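Local atomic coordinates of glutamate receptor IIB (Drosophila melanogaster, PDB entry 4WXJ), a protein that binds glutamate through this ligand-binding domain and probably serves as a glutamate-gated ion channel subunit of the postsynaptic muscle membrane. Residues A[142-145]-A[149-152]; A[129-134]-A[196-201]. All blocks are in the same frame, centred on the assembly; numbering follows the deposited sequence.

Interaction 1: A[142-145]-A[149-152]; sequences FGTI and ATSV. With GLU (glutamic acid), chain C.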
ATOM      1  N   PHE A 142      -8.511  16.290   6.369  1.00 20.12           N
ATOM      2  CA  PHE A 142      -7.803  15.283   5.585  1.00 19.18           C
ATOM      3  C   PHE A 142      -6.999  14.343   6.472  1.00 21.05           C
ATOM      4  O   PHE A 142      -6.651  14.686   7.602  1.00 23.37           O
ATOM      5  CB  PHE A 142      -6.884  15.953   4.562  1.00 11.87           C
ATOM      6  CG  PHE A 142      -5.981  17.001   5.150  1.00 22.42           C
ATOM      7  CD1 PHE A 142      -6.398  18.318   5.243  1.00 25.31           C
ATOM      8  CD2 PHE A 142      -4.715  16.671   5.603  1.00 23.32           C
ATOM      9  CE1 PHE A 142      -5.572  19.283   5.782  1.00 27.40           C
ATOM     10  CE2 PHE A 142      -3.883  17.634   6.143  1.00 20.69           C
ATOM     11  CZ  PHE A 142      -4.313  18.941   6.231  1.00 24.03           C
ATOM     12  N   GLY A 143      -6.709  13.152   5.954  1.00 21.98           N
ATOM     13  CA  GLY A 143      -5.958  12.165   6.706  1.00 22.42           C
ATOM     14  C   GLY A 143      -5.407  11.031   5.863  1.00 23.19           C
ATOM     15  O   GLY A 143      -5.521  11.036   4.635  1.00 20.43           O
ATOM     16  N   THR A 144      -4.809  10.055   6.543  1.00 24.50           N
ATOM     17  CA  THR A 144      -4.163   8.918   5.897  1.00 19.87           C
ATOM     18  C   THR A 144      -4.532   7.619   6.603  1.00 18.55           C
ATOM     19  O   THR A 144      -5.273   7.621   7.584  1.00 18.81           O
ATOM     20  CB  THR A 144      -2.620   9.051   5.907  1.00 27.66           C
ATOM     21  OG1 THR A 144      -2.136   8.949   7.253  1.00 22.19           O
ATOM     22  CG2 THR A 144      -2.181  10.377   5.313  1.00 30.84           C
ATOM     23  N   ILE A 145      -4.000   6.510   6.103  1.00 14.94           N
ATOM     24  CA  ILE A 145      -4.133   5.236   6.790  1.00 22.47           C
ATOM     25  C   ILE A 145      -3.290   5.269   8.058  1.00 20.36           C
ATOM     26  O   ILE A 145      -2.128   5.673   8.034  1.00 19.04           O
ATOM     27  CB  ILE A 145      -3.701   4.065   5.899  1.00 24.76           C
ATOM     28  CG1 ILE A 145      -4.684   3.916   4.738  1.00 19.72           C
ATOM     29  CG2 ILE A 145      -3.643   2.765   6.703  1.00 25.30           C
ATOM     30  CD1 ILE A 145      -4.195   3.010   3.632  1.00 32.00           C
ATOM     31  N   ALA A 149       2.380   3.867   5.344  1.00 17.36           N
ATOM     32  CA  ALA A 149       3.598   4.489   4.833  1.00 20.28           C
ATOM     33  C   ALA A 149       3.385   5.956   4.463  1.00 21.85           C
ATOM     34  O   ALA A 149       4.327   6.747   4.488  1.00 20.05           O
ATOM     35  CB  ALA A 149       4.114   3.721   3.631  1.00 24.86           C
ATOM     36  N   THR A 150       2.159   6.322   4.104  1.00 13.44           N
ATOM     37  CA  THR A 150       1.875   7.710   3.755  1.00 21.24           C
ATOM     38  C   THR A 150       1.936   8.581   5.009  1.00 21.21           C
ATOM     39  O   THR A 150       2.332   9.745   4.943  1.00 10.17           O
ATOM     40  CB  THR A 150       0.508   7.858   3.071  1.00 17.75           C
ATOM     41  OG1 THR A 150       0.505   7.106   1.850  1.00 21.06           O
ATOM     42  CG2 THR A 150       0.218   9.320   2.752  1.00 18.10           C
ATOM     43  N   SER A 151       1.547   8.014   6.149  1.00 17.47           N
ATOM     44  CA  SER A 151       1.729   8.689   7.432  1.00 21.34           C
ATOM     45  C   SER A 151       3.207   8.958   7.685  1.00 17.45           C
ATOM     46  O   SER A 151       3.572  10.006   8.218  1.00 20.30           O
ATOM     47  CB  SER A 151       1.155   7.858   8.581  1.00 16.25           C
ATOM     48  OG  SER A 151      -0.255   7.974   8.639  1.00 40.86           O
ATOM     49  N   VAL A 152       4.050   8.000   7.305  1.00 17.88           N
ATOM     50  CA  VAL A 152       5.491   8.129   7.490  1.00 14.23           C
ATOM     51  C   VAL A 152       6.039   9.301   6.688  1.00 16.25           C
ATOM     52  O   VAL A 152       6.951   9.993   7.140  1.00 20.82           O
ATOM     53  CB  VAL A 152       6.236   6.838   7.078  1.00 15.92           C
ATOM     54  CG1 VAL A 152       7.750   7.035   7.151  1.00 22.06           C
ATOM     55  CG2 VAL A 152       5.810   5.671   7.957  1.00 28.34           C
TER
HETATM   56  N   GLU C 301       1.478   0.997   0.969  1.00 15.97           N
HETATM   57  CA  GLU C 301       1.319   1.649   2.298  1.00 13.27           C
HETATM   58  C   GLU C 301       2.095   0.882   3.362  1.00 20.41           C
HETATM   59  O   GLU C 301       2.856  -0.031   3.038  1.00 17.46           O
HETATM   60  CB  GLU C 301      -0.160   1.734   2.672  1.00 14.41           C
HETATM   61  CG  GLU C 301      -0.950   2.765   1.880  1.00 19.12           C
HETATM   62  CD  GLU C 301      -0.789   4.187   2.401  1.00 17.37           C
HETATM   63  OE1 GLU C 301      -1.252   5.121   1.713  1.00 22.62           O
HETATM   64  OE2 GLU C 301      -0.209   4.378   3.493  1.00 22.59           O
HETATM   65  OXT GLU C 301       1.989   1.154   4.560  1.00 18.23           O
HETATM   66  O   HOH W   1      -0.562   5.956   5.757  1.00 19.97           O
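The chi1 of T144 (67°) tucks OG1 in between N and C of its own backbone, and S151 OG, anti to its C (chi1 -78°), comes to meet it. The resulting hydrogen bond is short, 2.5 Å between T144 OG1 and S151 OG, and either oxygen could donate. I145 O lies 3.0 Å from the same S151 OG, a second possible acceptor for that one proton. The other branch of T144 turns to the helix as well: its CG2 touches T150 CG2 at 3.7 Å, methyl to methyl.

The helix start grips the glutamate at both ends. A149 N donates to ligand OXT along a bent path. T150 N points almost straight at ligand OE2 (165°), and T150 OG1 donates to ligand OE1 at 2.7 Å. Water 1 accepts from S151 N and lies 2.8 Å from both I145 O and ligand OE2, tying the loop to the ligand carboxylate. I145 CD1 packs on ligand CG at 3.7 Å.

This is the anion-binding helix N-terminus of the glutamate receptor clamshell. Strand 141-143 leads through a short loop into helix 149-155 and lies beside strand 195-200, while M169 of helix 160-171 packs on T144.

Interaction 2: A[129-134]-A[196-201]; sequences GSLHDL and AFLMET. With GLU (glutamic acid), chain C.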
ATOM      1  N   GLY A 129      -6.482  23.070  -4.905  1.00 36.95           N
ATOM      2  CA  GLY A 129      -5.748  22.617  -6.079  1.00 36.51           C
ATOM      3  C   GLY A 129      -4.327  22.152  -5.807  1.00 31.86           C
ATOM      4  O   GLY A 129      -3.580  21.855  -6.741  1.00 33.02           O
ATOM      5  N   SER A 130      -3.943  22.085  -4.536  1.00 33.11           N
ATOM      6  CA  SER A 130      -2.603  21.628  -4.175  1.00 31.18           C
ATOM      7  C   SER A 130      -2.522  21.236  -2.706  1.00 28.38           C
ATOM      8  O   SER A 130      -3.418  21.544  -1.922  1.00 24.53           O
ATOM      9  CB  SER A 130      -1.564  22.713  -4.467  1.00 22.70           C
ATOM     10  OG  SER A 130      -1.582  23.714  -3.463  1.00 34.66           O
ATOM     11  N   LEU A 131      -1.438  20.557  -2.344  1.00 28.31           N
ATOM     12  CA  LEU A 131      -1.197  20.177  -0.959  1.00 28.76           C
ATOM     13  C   LEU A 131      -1.024  21.414  -0.080  1.00 29.47           C
ATOM     14  O   LEU A 131      -1.539  21.457   1.036  1.00 32.02           O
ATOM     15  CB  LEU A 131       0.039  19.282  -0.853  1.00 36.81           C
ATOM     16  CG  LEU A 131       0.423  18.828   0.557  1.00 24.99           C
ATOM     17  CD1 LEU A 131      -0.671  17.969   1.174  1.00 30.26           C
ATOM     18  CD2 LEU A 131       1.744  18.077   0.528  1.00 33.47           C
ATOM     19  N   HIS A 132      -0.297  22.411  -0.583  1.00 28.15           N
ATOM     20  CA  HIS A 132      -0.097  23.655   0.156  1.00 33.67           C
ATOM     21  C   HIS A 132      -1.437  24.313   0.464  1.00 41.07           C
ATOM     22  O   HIS A 132      -1.654  24.819   1.562  1.00 37.93           O
ATOM     23  CB  HIS A 132       0.790  24.626  -0.626  1.00 38.59           C
ATOM     24  CG  HIS A 132       0.994  25.941   0.062  1.00 58.97           C
ATOM     25  ND1 HIS A 132       1.116  27.133  -0.621  1.00 63.14           N
ATOM     26  CD2 HIS A 132       1.101  26.253   1.377  1.00 67.38           C
ATOM     27  CE1 HIS A 132       1.284  28.121   0.241  1.00 65.07           C
ATOM     28  NE2 HIS A 132       1.280  27.613   1.460  1.00 68.23           N
ATOM     29  N   ASP A 133      -2.334  24.304  -0.516  1.00 29.85           N
ATOM     30  CA  ASP A 133      -3.659  24.879  -0.334  1.00 34.40           C
ATOM     31  C   ASP A 133      -4.461  24.069   0.682  1.00 34.37           C
ATOM     32  O   ASP A 133      -5.171  24.633   1.513  1.00 34.10           O
ATOM     33  CB  ASP A 133      -4.405  24.945  -1.669  1.00 32.11           C
ATOM     34  CG  ASP A 133      -3.715  25.844  -2.681  1.00 40.21           C
ATOM     35  OD1 ASP A 133      -2.922  26.717  -2.267  1.00 36.65           O
ATOM     36  OD2 ASP A 133      -3.969  25.677  -3.893  1.00 46.29           O
ATOM     37  N   LEU A 134      -4.337  22.746   0.614  1.00 31.70           N
ATOM     38  CA  LEU A 134      -5.066  21.856   1.514  1.00 24.38           C
ATOM     39  C   LEU A 134      -4.671  22.080   2.975  1.00 33.63           C
ATOM     40  O   LEU A 134      -5.531  22.140   3.856  1.00 30.13           O
ATOM     41  CB  LEU A 134      -4.825  20.394   1.124  1.00 24.54           C
ATOM     42  CG  LEU A 134      -5.535  19.329   1.965  1.00 24.10           C
ATOM     43  CD1 LEU A 134      -7.047  19.493   1.910  1.00 33.13           C
ATOM     44  CD2 LEU A 134      -5.132  17.936   1.505  1.00 29.19           C
ATOM     45  N   ALA A 196     -10.689  14.961   2.495  1.00 19.92           N
ATOM     46  CA  ALA A 196      -9.796  14.527   1.429  1.00 12.02           C
ATOM     47  C   ALA A 196      -8.862  13.449   1.967  1.00 30.76           C
ATOM     48  O   ALA A 196      -8.478  13.475   3.134  1.00 20.63           O
ATOM     49  CB  ALA A 196      -9.013  15.699   0.883  1.00 14.14           C
ATOM     50  N   PHE A 197      -8.501  12.500   1.112  1.00 23.70           N
ATOM     51  CA  PHE A 197      -7.723  11.345   1.537  1.00 19.58           C
ATOM     52  C   PHE A 197      -6.349  11.351   0.877  1.00 18.28           C
ATOM     53  O   PHE A 197      -6.234  11.326  -0.348  1.00 18.22           O
ATOM     54  CB  PHE A 197      -8.477  10.053   1.205  1.00 19.99           C
ATOM     55  CG  PHE A 197      -7.871   8.816   1.809  1.00 24.94           C
ATOM     56  CD1 PHE A 197      -7.616   8.743   3.168  1.00 33.35           C
ATOM     57  CD2 PHE A 197      -7.583   7.715   1.018  1.00 27.11           C
ATOM     58  CE1 PHE A 197      -7.067   7.603   3.724  1.00 31.84           C
ATOM     59  CE2 PHE A 197      -7.036   6.572   1.570  1.00 23.09           C
ATOM     60  CZ  PHE A 197      -6.777   6.516   2.924  1.00 27.79           C
ATOM     61  N   LEU A 198      -5.311  11.408   1.705  1.00 16.38           N
ATOM     62  CA  LEU A 198      -3.939  11.355   1.225  1.00 15.98           C
ATOM     63  C   LEU A 198      -3.514   9.899   1.087  1.00 21.46           C
ATOM     64  O   LEU A 198      -3.535   9.137   2.057  1.00 15.73           O
ATOM     65  CB  LEU A 198      -3.016  12.111   2.179  1.00 19.16           C
ATOM     66  CG  LEU A 198      -3.142  13.633   2.110  1.00 25.60           C
ATOM     67  CD1 LEU A 198      -3.029  14.240   3.495  1.00 31.16           C
ATOM     68  CD2 LEU A 198      -2.091  14.216   1.180  1.00 24.43           C
ATOM     69  N   MET A 199      -3.141   9.511  -0.128  1.00 20.84           N
ATOM     70  CA  MET A 199      -2.884   8.110  -0.433  1.00 11.66           C
ATOM     71  C   MET A 199      -1.879   7.963  -1.564  1.00 14.17           C
ATOM     72  O   MET A 199      -1.493   8.939  -2.202  1.00 13.68           O
ATOM     73  CB  MET A 199      -4.189   7.405  -0.804  1.00 17.50           C
ATOM     74  CG  MET A 199      -4.836   7.939  -2.072  1.00 23.10           C
ATOM     75  SD  MET A 199      -6.527   7.354  -2.312  1.00 27.32           S
ATOM     76  CE  MET A 199      -6.285   5.579  -2.344  1.00 24.79           C
ATOM     77  N   GLU A 200      -1.469   6.725  -1.806  1.00 10.16           N
ATOM     78  CA  GLU A 200      -0.492   6.428  -2.837  1.00 10.78           C
ATOM     79  C   GLU A 200      -1.144   6.451  -4.216  1.00 15.06           C
ATOM     80  O   GLU A 200      -2.298   6.050  -4.376  1.00 10.81           O
ATOM     81  CB  GLU A 200       0.162   5.079  -2.549  1.00 10.91           C
ATOM     82  CG  GLU A 200       1.035   5.123  -1.299  1.00 13.74           C
ATOM     83  CD  GLU A 200       1.496   3.755  -0.833  1.00 24.60           C
ATOM     84  OE1 GLU A 200       0.878   2.746  -1.226  1.00 16.99           O
ATOM     85  OE2 GLU A 200       2.479   3.694  -0.064  1.00 24.07           O
ATOM     86  N   THR A 201      -0.396   6.938  -5.203  1.00 15.38           N
ATOM     87  CA  THR A 201      -0.935   7.205  -6.535  1.00 18.67           C
ATOM     88  C   THR A 201      -1.470   5.950  -7.218  1.00 24.22           C
ATOM     89  O   THR A 201      -2.426   6.015  -7.993  1.00 20.55           O
ATOM     90  CB  THR A 201       0.131   7.848  -7.434  1.00 15.04           C
ATOM     91  OG1 THR A 201       1.327   7.059  -7.398  1.00 14.24           O
ATOM     92  CG2 THR A 201       0.442   9.254  -6.953  1.00 21.94           C
TER
HETATM   93  N   GLU C 301       1.478   0.997   0.969  1.00 15.97           N
HETATM   94  CA  GLU C 301       1.319   1.649   2.298  1.00 13.27           C
HETATM   95  C   GLU C 301       2.095   0.882   3.362  1.00 20.41           C
HETATM   96  O   GLU C 301       2.856  -0.031   3.038  1.00 17.46           O
HETATM   97  CB  GLU C 301      -0.160   1.734   2.672  1.00 14.41           C
HETATM   98  CG  GLU C 301      -0.950   2.765   1.880  1.00 19.12           C
HETATM   99  CD  GLU C 301      -0.789   4.187   2.401  1.00 17.37           C
HETATM  100  OE1 GLU C 301      -1.252   5.121   1.713  1.00 22.62           O
HETATM  101  OE2 GLU C 301      -0.209   4.378   3.493  1.00 22.59           O
HETATM  102  OXT GLU C 301       1.989   1.154   4.560  1.00 18.23           O
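L131 CD1 meets L198 CD2 at 4.0 Å, and this methyl-to-methyl touch is the closest approach between helical segment 131-134 and strand segment 196-200. The two leucine side chains cross at about a right angle and touch through one methyl each. For L131 the torsion explains the reach: CG lies anti to the backbone N (chi1 179°), which carries the branch toward the strand although the CB bond does not aim there. One helical turn on, L134 directs its CB at the strand and brings CD1 to 4.4 Å from A196 CB. A196 and L198, two residues apart, offer the same face of the strand, while the CB of F197 points away.

The packed side is narrow: only 134 Å² is buried, summed over both segments, and the backbones stay well separated, with 8.7 Å between L134 CA and A196 CA. F154 and F221 also touch both L131 and L198, enlarging the apolar cluster. On the far side of the helix H132 is exposed and D133 partly so. At the N-terminal end S130 caps the helix, its OG accepting from D133 N at 3.1 Å with a fairly straight N-H...O angle of 161°.

At its other end the strand turns polar. E200, extended beyond CG, accepts from the ligand amino nitrogen N through OE1 at 2.9 Å and more weakly through OE2. Y226 and T98 bond to OE1 and OE2 respectively, which would fix the rotation of the carboxylate. No polar bond joins the two segments, so the contact between them is purely apolar, whereas the same strand ends in a carboxylate whose negative charge would suit a ligand ammonium group.

Overall arrangement
The centres of the two interactions lie 11 Å apart, on the same side of the chain's centre, and both segments of interaction 1 fall between those of interaction 2 along the chain. The order is helix 131-135, strand 141-143, helix 149-155 and, later, strand 195-200. The two strands run parallel as neighbours in one mixed sheet, joined by a probable hydrogen bond from L198 N to G143 O (3.0 Å). F142 also packs against both segments of interaction 2, through the carbonyl oxygens of A196 and L134. Both contacts reach the glutamate, interaction 1 through the start of helix 149-155 and interaction 2 through E200 at the end of strand 195-200; R103, D96 O and T98 add further bonds to the site.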